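Local coordinates for protein putative TetR-family transcriptional regulator (Rhodococcus sp., PDB 2G3B) that probably binds cis-regulatory DNA as a dimeric TetR-family regulator and may act as a transcriptional repressor, at residues E3-I8 against Y41-D46; N59-A64 against V94-L99; A106-V109 against L114-P117; S127-A132 against P150-M155. All coordinates share one frame; numbering follows the deposited sequence. Where two conformers were deposited one is given.

Interaction 1. Residues E3-I8 against Y41-D46; sequences ERRDAI and YYHFKD
R5 lays its aliphatic stem over the imidazole of H43, and this CH-pi contact carries much of the interface. R5 CG stands 3.6 Å from the centroid of the H43 ring, 14° off the normal, so the methylene sits almost over the middle of the face. The chain then bends at chi3 (90°) and swings the guanidinium past the imidazole, the two planes 50° apart, with H43 CB over one guanidinium face. Polar atoms also come close here: R5 NH1 lies 3.0 Å from H43 ND1. An alanine at R5 is likely to uncover this face of the imidazole and deprive H43 ND1 of its close guanidinium neighbour. The apolar part belongs to I8 and F44. I8 CG2 approaches F44 CE1 to 3.7 Å, and I8 CD1 meets the same ring at its edge, in plane. R5 NH2 adds a looser touch at 3.9 Å from F44 CE2. Helix 2-23 is thereby packed against the end of helix 37-44, whose residues up to F44 belong to the predicted DNA-binding helix-turn-helix. I8 also meets V29 and A33 of helix 26-33, while I8 and F44 share L50 of helix 47-66, the helix that follows the three-helix TetR head.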
loop_
_atom_site.group_PDB
_atom_site.type_symbol
_atom_site.label_atom_id
_atom_site.label_comp_id
_atom_site.label_asym_id
_atom_site.label_seq_id
_atom_site.Cartn_x
_atom_site.Cartn_y
_atom_site.Cartn_z
ATOM N N GLU A 3 11.315 -1.120 30.321
ATOM C CA GLU A 3 12.550 -1.116 29.532
ATOM C C GLU A 3 12.691 -2.431 28.748
ATOM O O GLU A 3 13.196 -2.440 27.630
ATOM C CB GLU A 3 13.778 -0.926 30.436
ATOM C CG GLU A 3 15.146 -1.244 29.797
ATOM C CD GLU A 3 16.292 -1.302 30.835
ATOM O OE1 GLU A 3 16.760 -2.420 31.171
ATOM O OE2 GLU A 3 16.709 -0.224 31.317
ATOM N N ARG A 4 12.234 -3.530 29.330
ATOM C CA ARG A 4 12.375 -4.826 28.659
ATOM C C ARG A 4 11.289 -5.050 27.592
ATOM O O ARG A 4 11.568 -5.621 26.549
ATOM C CB ARG A 4 12.441 -5.981 29.676
ATOM C CG ARG A 4 13.637 -5.909 30.637
ATOM C CD ARG A 4 13.782 -7.226 31.431
ATOM N NE ARG A 4 12.619 -7.539 32.291
ATOM C CZ ARG A 4 12.565 -8.502 33.228
ATOM N NH1 ARG A 4 13.602 -9.312 33.483
ATOM N NH2 ARG A 4 11.436 -8.676 33.906
ATOM N N ARG A 5 10.060 -4.619 27.870
ATOM C CA ARG A 5 8.986 -4.641 26.865
ATOM C C ARG A 5 9.417 -3.825 25.639
ATOM O O ARG A 5 9.312 -4.313 24.531
ATOM C CB ARG A 5 7.669 -4.092 27.423
ATOM C CG ARG A 5 6.980 -5.046 28.361
ATOM C CD ARG A 5 5.714 -4.455 28.940
ATOM N NE ARG A 5 4.530 -4.753 28.121
ATOM C CZ ARG A 5 3.479 -5.483 28.528
ATOM N NH1 ARG A 5 3.434 -6.004 29.762
ATOM N NH2 ARG A 5 2.454 -5.697 27.702
ATOM N N ASP A 6 9.925 -2.612 25.862
ATOM C CA ASP A 6 10.456 -1.748 24.784
ATOM C C ASP A 6 11.568 -2.414 23.956
ATOM O O ASP A 6 11.563 -2.293 22.736
ATOM C CB ASP A 6 10.972 -0.425 25.379
ATOM C CG ASP A 6 11.565 0.533 24.309
ATOM O OD1 ASP A 6 10.811 1.407 23.810
ATOM O OD2 ASP A 6 12.776 0.410 23.956
ATOM N N ALA A 7 12.509 -3.121 24.615
ATOM C CA ALA A 7 13.564 -3.866 23.910
ATOM C C ALA A 7 12.979 -4.977 23.063
ATOM O O ALA A 7 13.415 -5.208 21.937
ATOM C CB ALA A 7 14.624 -4.461 24.918
ATOM N N ILE A 8 11.974 -5.669 23.592
ATOM C CA ILE A 8 11.354 -6.747 22.841
ATOM C C ILE A 8 10.695 -6.185 21.551
ATOM O O ILE A 8 10.820 -6.770 20.452
ATOM C CB ILE A 8 10.298 -7.548 23.677
ATOM C CG1 ILE A 8 11.015 -8.434 24.724
ATOM C CG2 ILE A 8 9.468 -8.427 22.755
ATOM C CD1 ILE A 8 10.095 -8.897 25.918
ATOM N N TYR A 41 6.724 -14.188 26.476
ATOM C CA TYR A 41 5.401 -14.770 26.643
ATOM C C TYR A 41 4.631 -14.261 27.857
ATOM O O TYR A 41 3.398 -14.138 27.806
ATOM C CB TYR A 41 5.466 -16.279 26.754
ATOM C CG TYR A 41 5.967 -16.972 25.513
ATOM C CD1 TYR A 41 5.361 -16.785 24.289
ATOM C CD2 TYR A 41 7.014 -17.897 25.594
ATOM C CE1 TYR A 41 5.817 -17.448 23.152
ATOM C CE2 TYR A 41 7.476 -18.580 24.447
ATOM C CZ TYR A 41 6.872 -18.358 23.257
ATOM O OH TYR A 41 7.302 -19.045 22.149
ATOM N N TYR A 42 5.343 -13.997 28.950
ATOM C CA TYR A 42 4.715 -13.330 30.090
ATOM C C TYR A 42 4.085 -11.975 29.714
ATOM O O TYR A 42 2.963 -11.677 30.121
ATOM C CB TYR A 42 5.702 -13.153 31.235
ATOM C CG TYR A 42 5.033 -12.640 32.501
ATOM C CD1 TYR A 42 4.124 -13.451 33.241
ATOM C CD2 TYR A 42 5.299 -11.358 32.968
ATOM C CE1 TYR A 42 3.493 -12.955 34.411
ATOM C CE2 TYR A 42 4.661 -10.862 34.104
ATOM C CZ TYR A 42 3.781 -11.665 34.820
ATOM O OH TYR A 42 3.185 -11.162 35.955
ATOM N N HIS A 43 4.800 -11.149 28.957
ATOM C CA HIS A 43 4.221 -9.816 28.628
ATOM C C HIS A 43 3.234 -9.828 27.505
ATOM O O HIS A 43 2.343 -8.994 27.480
ATOM C CB HIS A 43 5.308 -8.793 28.261
ATOM C CG HIS A 43 6.145 -8.380 29.425
ATOM N ND1 HIS A 43 5.591 -7.909 30.597
ATOM C CD2 HIS A 43 7.487 -8.359 29.605
ATOM C CE1 HIS A 43 6.556 -7.641 31.462
ATOM N NE2 HIS A 43 7.716 -7.895 30.883
ATOM N N PHE A 44 3.429 -10.698 26.521
ATOM C CA PHE A 44 2.657 -10.609 25.266
ATOM C C PHE A 44 1.795 -11.848 24.976
ATOM O O PHE A 44 1.015 -11.858 24.035
ATOM C CB PHE A 44 3.615 -10.300 24.113
ATOM C CG PHE A 44 4.385 -9.009 24.322
ATOM C CD1 PHE A 44 5.757 -9.033 24.604
ATOM C CD2 PHE A 44 3.727 -7.761 24.261
ATOM C CE1 PHE A 44 6.468 -7.826 24.807
ATOM C CE2 PHE A 44 4.436 -6.548 24.474
ATOM C CZ PHE A 44 5.797 -6.592 24.732
ATOM N N LYS A 45 1.974 -12.874 25.807
ATOM C CA LYS A 45 1.183 -14.113 25.858
ATOM C C LYS A 45 1.540 -15.105 24.779
ATOM O O LYS A 45 1.759 -16.291 25.069
ATOM C CB LYS A 45 -0.341 -13.854 25.838
ATOM C CG LYS A 45 -1.138 -15.137 26.056
ATOM C CD LYS A 45 -2.630 -14.990 25.750
ATOM C CE LYS A 45 -3.344 -16.320 26.031
ATOM N NZ LYS A 45 -4.469 -16.411 25.057
ATOM N N ASP A 46 1.538 -14.631 23.542
ATOM C CA ASP A 46 1.669 -15.504 22.378
ATOM C C ASP A 46 2.120 -14.670 21.171
ATOM O O ASP A 46 2.335 -13.432 21.272
ATOM C CB ASP A 46 0.360 -16.305 22.112
ATOM C CG ASP A 46 -0.860 -15.409 22.024
ATOM O OD1 ASP A 46 -0.676 -14.192 21.778
ATOM O OD2 ASP A 46 -1.984 -15.918 22.219
#

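Interaction 2. Residues N59-A64 against V94-L99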
loop_
_atom_site.group_PDB
_atom_site.type_symbol
_atom_site.label_atom_id
_atom_site.label_comp_id
_atom_site.label_asym_id
_atom_site.label_seq_id
_atom_site.Cartn_x
_atom_site.Cartn_y
_atom_site.Cartn_z
ATOM N N ASN A 59 3.334 2.248 15.513
ATOM C CA ASN A 59 2.410 3.423 15.419
ATOM C C ASN A 59 2.783 4.533 16.416
ATOM O O ASN A 59 2.795 5.713 16.052
ATOM C CB ASN A 59 0.954 3.024 15.623
ATOM C CG ASN A 59 -0.038 4.187 15.317
ATOM O OD1 ASN A 59 0.073 4.833 14.286
ATOM N ND2 ASN A 59 -0.912 4.481 16.247
ATOM N N ASP A 60 3.072 4.154 17.659
ATOM C CA ASP A 60 3.615 5.084 18.646
ATOM C C ASP A 60 4.901 5.755 18.200
ATOM O O ASP A 60 5.046 6.948 18.381
ATOM C CB ASP A 60 3.858 4.401 20.000
ATOM C CG ASP A 60 2.553 4.042 20.710
ATOM O OD1 ASP A 60 1.467 4.516 20.289
ATOM O OD2 ASP A 60 2.600 3.281 21.672
ATOM N N ARG A 61 5.822 4.987 17.625
ATOM C CA ARG A 61 7.047 5.550 17.063
ATOM C C ARG A 61 6.772 6.546 15.905
ATOM O O ARG A 61 7.405 7.630 15.845
ATOM C CB ARG A 61 7.967 4.416 16.585
ATOM C CG ARG A 61 9.447 4.740 16.668
ATOM C CD ARG A 61 10.328 3.475 16.781
ATOM N NE ARG A 61 10.186 2.614 15.602
ATOM C CZ ARG A 61 10.979 1.594 15.344
ATOM N NH1 ARG A 61 11.963 1.306 16.221
ATOM N NH2 ARG A 61 10.780 0.866 14.239
ATOM N N ALA A 62 5.860 6.170 14.997
ATOM C CA ALA A 62 5.484 7.008 13.832
ATOM C C ALA A 62 4.827 8.287 14.324
ATOM O O ALA A 62 5.123 9.367 13.835
ATOM C CB ALA A 62 4.508 6.251 12.940
ATOM N N ARG A 63 3.925 8.155 15.285
ATOM C CA ARG A 63 3.317 9.323 15.936
ATOM C C ARG A 63 4.300 10.367 16.440
ATOM O O ARG A 63 4.060 11.557 16.237
ATOM C CB ARG A 63 2.351 8.923 17.037
ATOM C CG ARG A 63 1.347 10.046 17.347
ATOM C CD ARG A 63 0.201 9.594 18.211
ATOM N NE ARG A 63 0.660 8.885 19.397
ATOM C CZ ARG A 63 0.641 7.565 19.564
ATOM N NH1 ARG A 63 0.141 6.762 18.616
ATOM N NH2 ARG A 63 1.123 7.057 20.698
ATOM N N ALA A 64 5.387 9.943 17.089
ATOM C CA ALA A 64 6.467 10.866 17.464
ATOM C C ALA A 64 7.029 11.659 16.260
ATOM O O ALA A 64 7.349 12.846 16.399
ATOM C CB ALA A 64 7.596 10.115 18.164
ATOM N N VAL A 94 12.329 5.855 10.635
ATOM C CA VAL A 94 11.166 6.051 9.779
ATOM C C VAL A 94 11.148 5.023 8.675
ATOM O O VAL A 94 10.084 4.512 8.334
ATOM C CB VAL A 94 11.091 7.531 9.234
ATOM C CG1 VAL A 94 9.947 7.729 8.242
ATOM C CG2 VAL A 94 10.911 8.523 10.420
ATOM N N VAL A 95 12.327 4.694 8.124
ATOM C CA VAL A 95 12.397 3.709 7.044
ATOM C C VAL A 95 11.991 2.362 7.626
ATOM O O VAL A 95 11.207 1.589 7.035
ATOM C CB VAL A 95 13.841 3.627 6.433
ATOM C CG1 VAL A 95 14.031 2.377 5.583
ATOM C CG2 VAL A 95 14.123 4.877 5.589
ATOM N N GLU A 96 12.596 2.036 8.766
ATOM C CA GLU A 96 12.259 0.760 9.405
ATOM C C GLU A 96 10.779 0.660 9.747
ATOM O O GLU A 96 10.166 -0.375 9.501
ATOM C CB GLU A 96 13.113 0.536 10.632
ATOM C CG GLU A 96 12.898 -0.885 11.153
ATOM C CD GLU A 96 13.532 -1.083 12.465
ATOM O OE1 GLU A 96 12.968 -0.601 13.461
ATOM O OE2 GLU A 96 14.628 -1.669 12.494
ATOM N N ASN A 97 10.195 1.691 10.341
ATOM C CA ASN A 97 8.763 1.651 10.687
ATOM C C ASN A 97 7.951 1.354 9.438
ATOM O O ASN A 97 6.998 0.602 9.461
ATOM C CB ASN A 97 8.222 3.063 11.066
ATOM C CG ASN A 97 8.378 3.377 12.526
ATOM O OD1 ASN A 97 8.692 2.479 13.341
ATOM N ND2 ASN A 97 8.148 4.681 12.896
ATOM N N SER A 98 8.347 2.033 8.357
ATOM C CA SER A 98 7.675 1.923 7.075
ATOM C C SER A 98 7.775 0.522 6.448
ATOM O O SER A 98 6.748 -0.023 5.996
ATOM C CB SER A 98 8.190 3.052 6.170
ATOM O OG SER A 98 7.471 3.008 4.983
ATOM N N LEU A 99 8.983 -0.081 6.463
ATOM C CA LEU A 99 9.170 -1.445 6.046
ATOM C C LEU A 99 8.315 -2.424 6.836
ATOM O O LEU A 99 7.705 -3.311 6.226
ATOM C CB LEU A 99 10.649 -1.899 6.138
ATOM C CG LEU A 99 11.605 -1.234 5.173
ATOM C CD1 LEU A 99 13.065 -1.355 5.731
ATOM C CD2 LEU A 99 11.414 -1.909 3.747
HETATM O O HOH W 1 13.588 -1.102 15.977
#
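R61 reaches from helix 47-66 to helix 92-110 and grips N97 side-on, with two nitrogens on one oxygen. R61 NE donates to N97 OD1 at 2.7 Å and R61 NH2 to the same N97 OD1 at 2.8 Å, both from the same face of the amide plane, while the oxygen lies in the guanidinium plane. A bend at chi3 (62°) turns the arginine's end along the partner helix, where R61 NH2 also forms a 2.7 Å salt bridge with E96 OE1 on its anti lone pair. This polar knot is the close-fitting part. Elsewhere the segments, crossing at -140° with their local axes 10.1 Å apart at closest approach, meet lightly: A62 N faces N97 ND2 at 3.4 Å, two donors that do not bond, and A62 CB stays at 4.0 Å from the same N97 ND2. Toward the water side, a water accepts from R61 NH1 at 2.9 Å and donates to E96 OE1, closing a ring between the two charges. A methionine in place of R61 would probably leave N97 OD1 without both donors and the E96 carboxylate without its ionic mate on helix 47-66. E96 OE2 is hydrogen-bonded to T14 of helix 2-23, which brings in the DNA-binding head. The connecting helix 47-66 is thus held to helix 92-110 by directional, charged bonds more than apolar packing, and the carboxylate probably offsets the guanidinium's charge.

Interaction 3. Residues A106-V109 against L114-P117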
loop_
_atom_site.group_PDB
_atom_site.type_symbol
_atom_site.label_atom_id
_atom_site.label_comp_id
_atom_site.label_asym_id
_atom_site.label_seq_id
_atom_site.Cartn_x
_atom_site.Cartn_y
_atom_site.Cartn_z
ATOM N N ALA A 106 0.748 -6.148 4.008
ATOM C CA ALA A 106 0.755 -7.195 2.988
ATOM C C ALA A 106 0.394 -8.557 3.564
ATOM O O ALA A 106 -0.341 -9.334 2.950
ATOM C CB ALA A 106 2.170 -7.270 2.261
ATOM N N SER A 107 0.873 -8.851 4.765
ATOM C CA SER A 107 0.654 -10.186 5.353
ATOM C C SER A 107 -0.758 -10.394 5.842
ATOM O O SER A 107 -1.243 -11.519 5.836
ATOM C CB SER A 107 1.632 -10.430 6.513
ATOM O OG SER A 107 2.954 -10.636 6.007
ATOM N N ALA A 108 -1.410 -9.332 6.304
ATOM C CA ALA A 108 -2.761 -9.451 6.876
ATOM C C ALA A 108 -3.786 -9.878 5.821
ATOM O O ALA A 108 -4.884 -10.297 6.168
ATOM C CB ALA A 108 -3.168 -8.160 7.553
ATOM N N VAL A 109 -3.411 -9.790 4.548
ATOM C CA VAL A 109 -4.280 -10.221 3.434
ATOM C C VAL A 109 -4.506 -11.715 3.547
ATOM O O VAL A 109 -5.644 -12.228 3.448
ATOM C CB VAL A 109 -3.698 -9.847 2.043
ATOM C CG1 VAL A 109 -4.546 -10.477 0.909
ATOM C CG2 VAL A 109 -3.621 -8.340 1.879
ATOM N N LEU A 114 -4.063 -11.254 11.897
ATOM C CA LEU A 114 -3.397 -9.951 11.893
ATOM C C LEU A 114 -4.371 -8.807 11.605
ATOM O O LEU A 114 -4.090 -7.625 11.840
ATOM C CB LEU A 114 -2.323 -9.955 10.798
ATOM C CG LEU A 114 -0.874 -10.156 11.229
ATOM C CD1 LEU A 114 0.079 -9.874 10.023
ATOM C CD2 LEU A 114 -0.652 -9.107 12.373
ATOM N N ARG A 115 -5.515 -9.157 11.039
ATOM C CA ARG A 115 -6.442 -8.135 10.468
ATOM C C ARG A 115 -7.034 -7.249 11.525
ATOM O O ARG A 115 -7.046 -5.997 11.354
ATOM C CB ARG A 115 -7.565 -8.798 9.649
ATOM C CG ARG A 115 -7.061 -9.398 8.351
ATOM C CD ARG A 115 -8.201 -10.134 7.675
ATOM N NE ARG A 115 -7.735 -10.647 6.375
ATOM C CZ ARG A 115 -8.529 -11.253 5.503
ATOM N NH1 ARG A 115 -9.832 -11.425 5.787
ATOM N NH2 ARG A 115 -8.030 -11.683 4.358
ATOM N N ASP A 116 -7.523 -7.858 12.620
ATOM C CA ASP A 116 -8.174 -7.052 13.689
ATOM C C ASP A 116 -7.180 -6.080 14.378
ATOM O O ASP A 116 -7.465 -4.901 14.507
ATOM C CB ASP A 116 -8.894 -7.939 14.730
ATOM C CG ASP A 116 -10.259 -8.423 14.238
ATOM O OD1 ASP A 116 -10.743 -7.953 13.178
ATOM O OD2 ASP A 116 -10.863 -9.237 14.929
ATOM N N PRO A 117 -6.017 -6.568 14.827
ATOM C CA PRO A 117 -5.060 -5.590 15.368
ATOM C C PRO A 117 -4.648 -4.497 14.367
ATOM O O PRO A 117 -4.574 -3.335 14.754
ATOM C CB PRO A 117 -3.807 -6.441 15.762
ATOM C CG PRO A 117 -4.191 -7.812 15.645
ATOM C CD PRO A 117 -5.538 -7.960 14.967
#
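R115 grips the carbonyls of A108 and V109 at the end of helix 92-110, while L114 beside it lies against that helix's side chains. The R115 chain runs extended from CG to NE (chi2 175°, chi3 177°), which carries the guanidinium past A108 and presents its edge to two successive carbonyls. R115 NE donates to A108 O at 2.9 Å, a nearly straight bond with an N-H...O angle of 165°. Its neighbour R115 NH2 reaches V109 O at 2.6 Å, tilted from that carbonyl's plane; both oxygens stay near the guanidinium plane, so the two bonds together fix the rotation of the group. On the apolar side, L114 CB rests on A108 CB at 3.8 Å, and L114 CD1 lies 3.9 Å from S107 CB. The S107 hydroxyl turns to the carbonyl of E103 instead. L114 also packs on L55 of helix 47-66, and C168 of the second subunit covers A108 and R115. Carbonyls near the C-terminal end of a helix have few amide donors left, and here a side-chain cation supplies them. Its positive charge would probably interact favourably with the negative end of the helix dipole, although K169 of the second subunit brings another positive charge close to R115 NH1.

Interaction 4. Residues S127-A132 against P150-M155; sequences SEIADA and PTAVTM
A chi1 of -63° sets I129 CG1 beside the backbone N and sends the CG2 branch toward helix 148-167, where A152 and the selenomethionine M155 lie one turn apart. M155, with its CG also beside its own N (chi1 -74°), sends its side chain toward I129 in the conformer given, and the two side chains pass at a slant. The modelled separation of M155 CE and I129 CG2 is too short to be trusted, so the exact placing of that methyl is doubtful. The methyl of A152 forms the middle of the contact. I129 CG2 lies 3.7 Å from A152 CB, and A130 CB stands 3.8 Å from the same A152 CB, so the alanine methyl fits between two consecutive residues of the facing helix and comes within 3.4 Å of A130 N. Small residues at both A130 and A152 let the backbones come near, their CA atoms 5.0 Å apart and the local axes 8.2 Å apart at a crossing of 132°. The side chains that meet across the segments are all apolar. Helix 76-86 covers one flank, with L84 touching both I129 and M155, and V126 of helix 115-139 adds to the packing on A152. Farther round helix 148-167, P150, V153 and T154 meet H179 of the second subunit, so this helix packs within its own C-terminal domain and at the dimer interface.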
loop_
_atom_site.group_PDB
_atom_site.type_symbol
_atom_site.label_atom_id
_atom_site.label_comp_id
_atom_site.label_asym_id
_atom_site.label_seq_id
_atom_site.Cartn_x
_atom_site.Cartn_y
_atom_site.Cartn_z
ATOM N N SER A 127 -7.671 8.402 12.965
ATOM C CA SER A 127 -8.343 9.282 13.913
ATOM C C SER A 127 -7.569 10.553 14.216
ATOM O O SER A 127 -8.170 11.611 14.409
ATOM C CB SER A 127 -8.681 8.507 15.201
ATOM O OG SER A 127 -9.494 9.268 16.044
ATOM N N GLU A 128 -6.233 10.482 14.239
ATOM C CA GLU A 128 -5.436 11.705 14.456
ATOM C C GLU A 128 -5.675 12.651 13.315
ATOM O O GLU A 128 -5.823 13.853 13.517
ATOM C CB GLU A 128 -3.931 11.411 14.458
ATOM C CG GLU A 128 -3.477 10.375 15.408
ATOM C CD GLU A 128 -1.932 10.077 15.243
ATOM O OE1 GLU A 128 -1.237 10.799 14.490
ATOM O OE2 GLU A 128 -1.439 9.125 15.850
ATOM N N ILE A 129 -5.717 12.104 12.100
ATOM C CA ILE A 129 -5.940 12.913 10.912
ATOM C C ILE A 129 -7.381 13.425 10.836
ATOM O O ILE A 129 -7.609 14.624 10.591
ATOM C CB ILE A 129 -5.609 12.131 9.622
ATOM C CG1 ILE A 129 -4.120 11.742 9.562
ATOM C CG2 ILE A 129 -5.986 12.972 8.393
ATOM C CD1 ILE A 129 -3.181 12.984 9.445
ATOM N N ALA A 130 -8.367 12.541 11.049
ATOM C CA ALA A 130 -9.778 12.973 11.109
ATOM C C ALA A 130 -9.971 14.074 12.140
ATOM O O ALA A 130 -10.638 15.057 11.874
ATOM C CB ALA A 130 -10.698 11.784 11.452
ATOM N N ASP A 131 -9.430 13.906 13.342
ATOM C CA ASP A 131 -9.651 14.922 14.364
ATOM C C ASP A 131 -9.089 16.270 13.933
ATOM O O ASP A 131 -9.696 17.304 14.173
ATOM C CB ASP A 131 -9.018 14.505 15.687
ATOM C CG ASP A 131 -9.269 15.519 16.795
ATOM O OD1 ASP A 131 -10.442 15.813 17.114
ATOM O OD2 ASP A 131 -8.302 16.016 17.386
ATOM N N ALA A 132 -7.901 16.248 13.327
ATOM C CA ALA A 132 -7.305 17.477 12.812
ATOM C C ALA A 132 -8.238 18.180 11.860
ATOM O O ALA A 132 -8.455 19.404 11.966
ATOM C CB ALA A 132 -5.911 17.174 12.141
ATOM N N PRO A 150 -13.818 9.840 5.819
ATOM C CA PRO A 150 -13.317 9.435 4.495
ATOM C C PRO A 150 -12.053 10.117 4.021
ATOM O O PRO A 150 -11.210 9.465 3.400
ATOM C CB PRO A 150 -14.489 9.793 3.574
ATOM C CG PRO A 150 -15.644 9.595 4.472
ATOM C CD PRO A 150 -15.241 10.198 5.745
ATOM N N THR A 151 -11.927 11.409 4.275
ATOM C CA THR A 151 -10.735 12.172 3.916
ATOM C C THR A 151 -9.476 11.633 4.631
ATOM O O THR A 151 -8.406 11.495 4.026
ATOM C CB THR A 151 -10.943 13.664 4.195
ATOM O OG1 THR A 151 -12.112 14.132 3.459
ATOM C CG2 THR A 151 -9.758 14.475 3.689
ATOM N N ALA A 152 -9.626 11.319 5.910
ATOM C CA ALA A 152 -8.521 10.832 6.735
ATOM C C ALA A 152 -8.168 9.445 6.280
ATOM O O ALA A 152 -6.990 9.111 6.193
ATOM C CB ALA A 152 -8.936 10.822 8.209
ATOM N N VAL A 153 -9.183 8.644 5.957
ATOM C CA VAL A 153 -8.957 7.296 5.410
ATOM C C VAL A 153 -8.159 7.422 4.112
ATOM O O VAL A 153 -7.157 6.724 3.889
ATOM C CB VAL A 153 -10.283 6.512 5.152
ATOM C CG1 VAL A 153 -10.021 5.255 4.272
ATOM C CG2 VAL A 153 -10.930 6.088 6.500
ATOM N N THR A 154 -8.609 8.330 3.252
ATOM C CA THR A 154 -7.991 8.543 1.967
ATOM C C THR A 154 -6.536 9.062 2.057
ATOM O O THR A 154 -5.638 8.568 1.376
ATOM C CB THR A 154 -8.931 9.474 1.150
ATOM O OG1 THR A 154 -10.117 8.749 0.956
ATOM C CG2 THR A 154 -8.358 9.798 -0.181
HETATM N N MSE A 155 -6.305 10.047 2.911
HETATM C CA MSE A 155 -4.966 10.599 3.030
HETATM C C MSE A 155 -3.996 9.587 3.587
HETATM O O MSE A 155 -2.878 9.472 3.099
HETATM C CB MSE A 155 -4.968 11.846 3.885
HETATM C CG MSE A 155 -5.554 13.020 3.155
HETATM SE SE MSE A 155 -5.822 14.564 4.265
HETATM C CE MSE A 155 -4.771 14.056 5.809
#

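The four contacts follow one another along the chain without nesting or crossing, each loop closing before the next opens. Interaction 1 brings helix 37-44 back to helix 2-23 and closes the N-terminal DNA-binding head. Interaction 2, its centre about 19 Å away, joins the long connecting helix 47-66 to helix 92-110. That helix continues into interaction 3, a short closure at the turn into helix 115-139. The latter then runs to interaction 4, where it meets helix 148-167, across the chain's centre from interaction 1. Interactions 2 and 4 touch where R63 packs on E128, their ion pair long and weak. Interactions 3 and 4 border the second subunit, which interaction 2 reaches through L99.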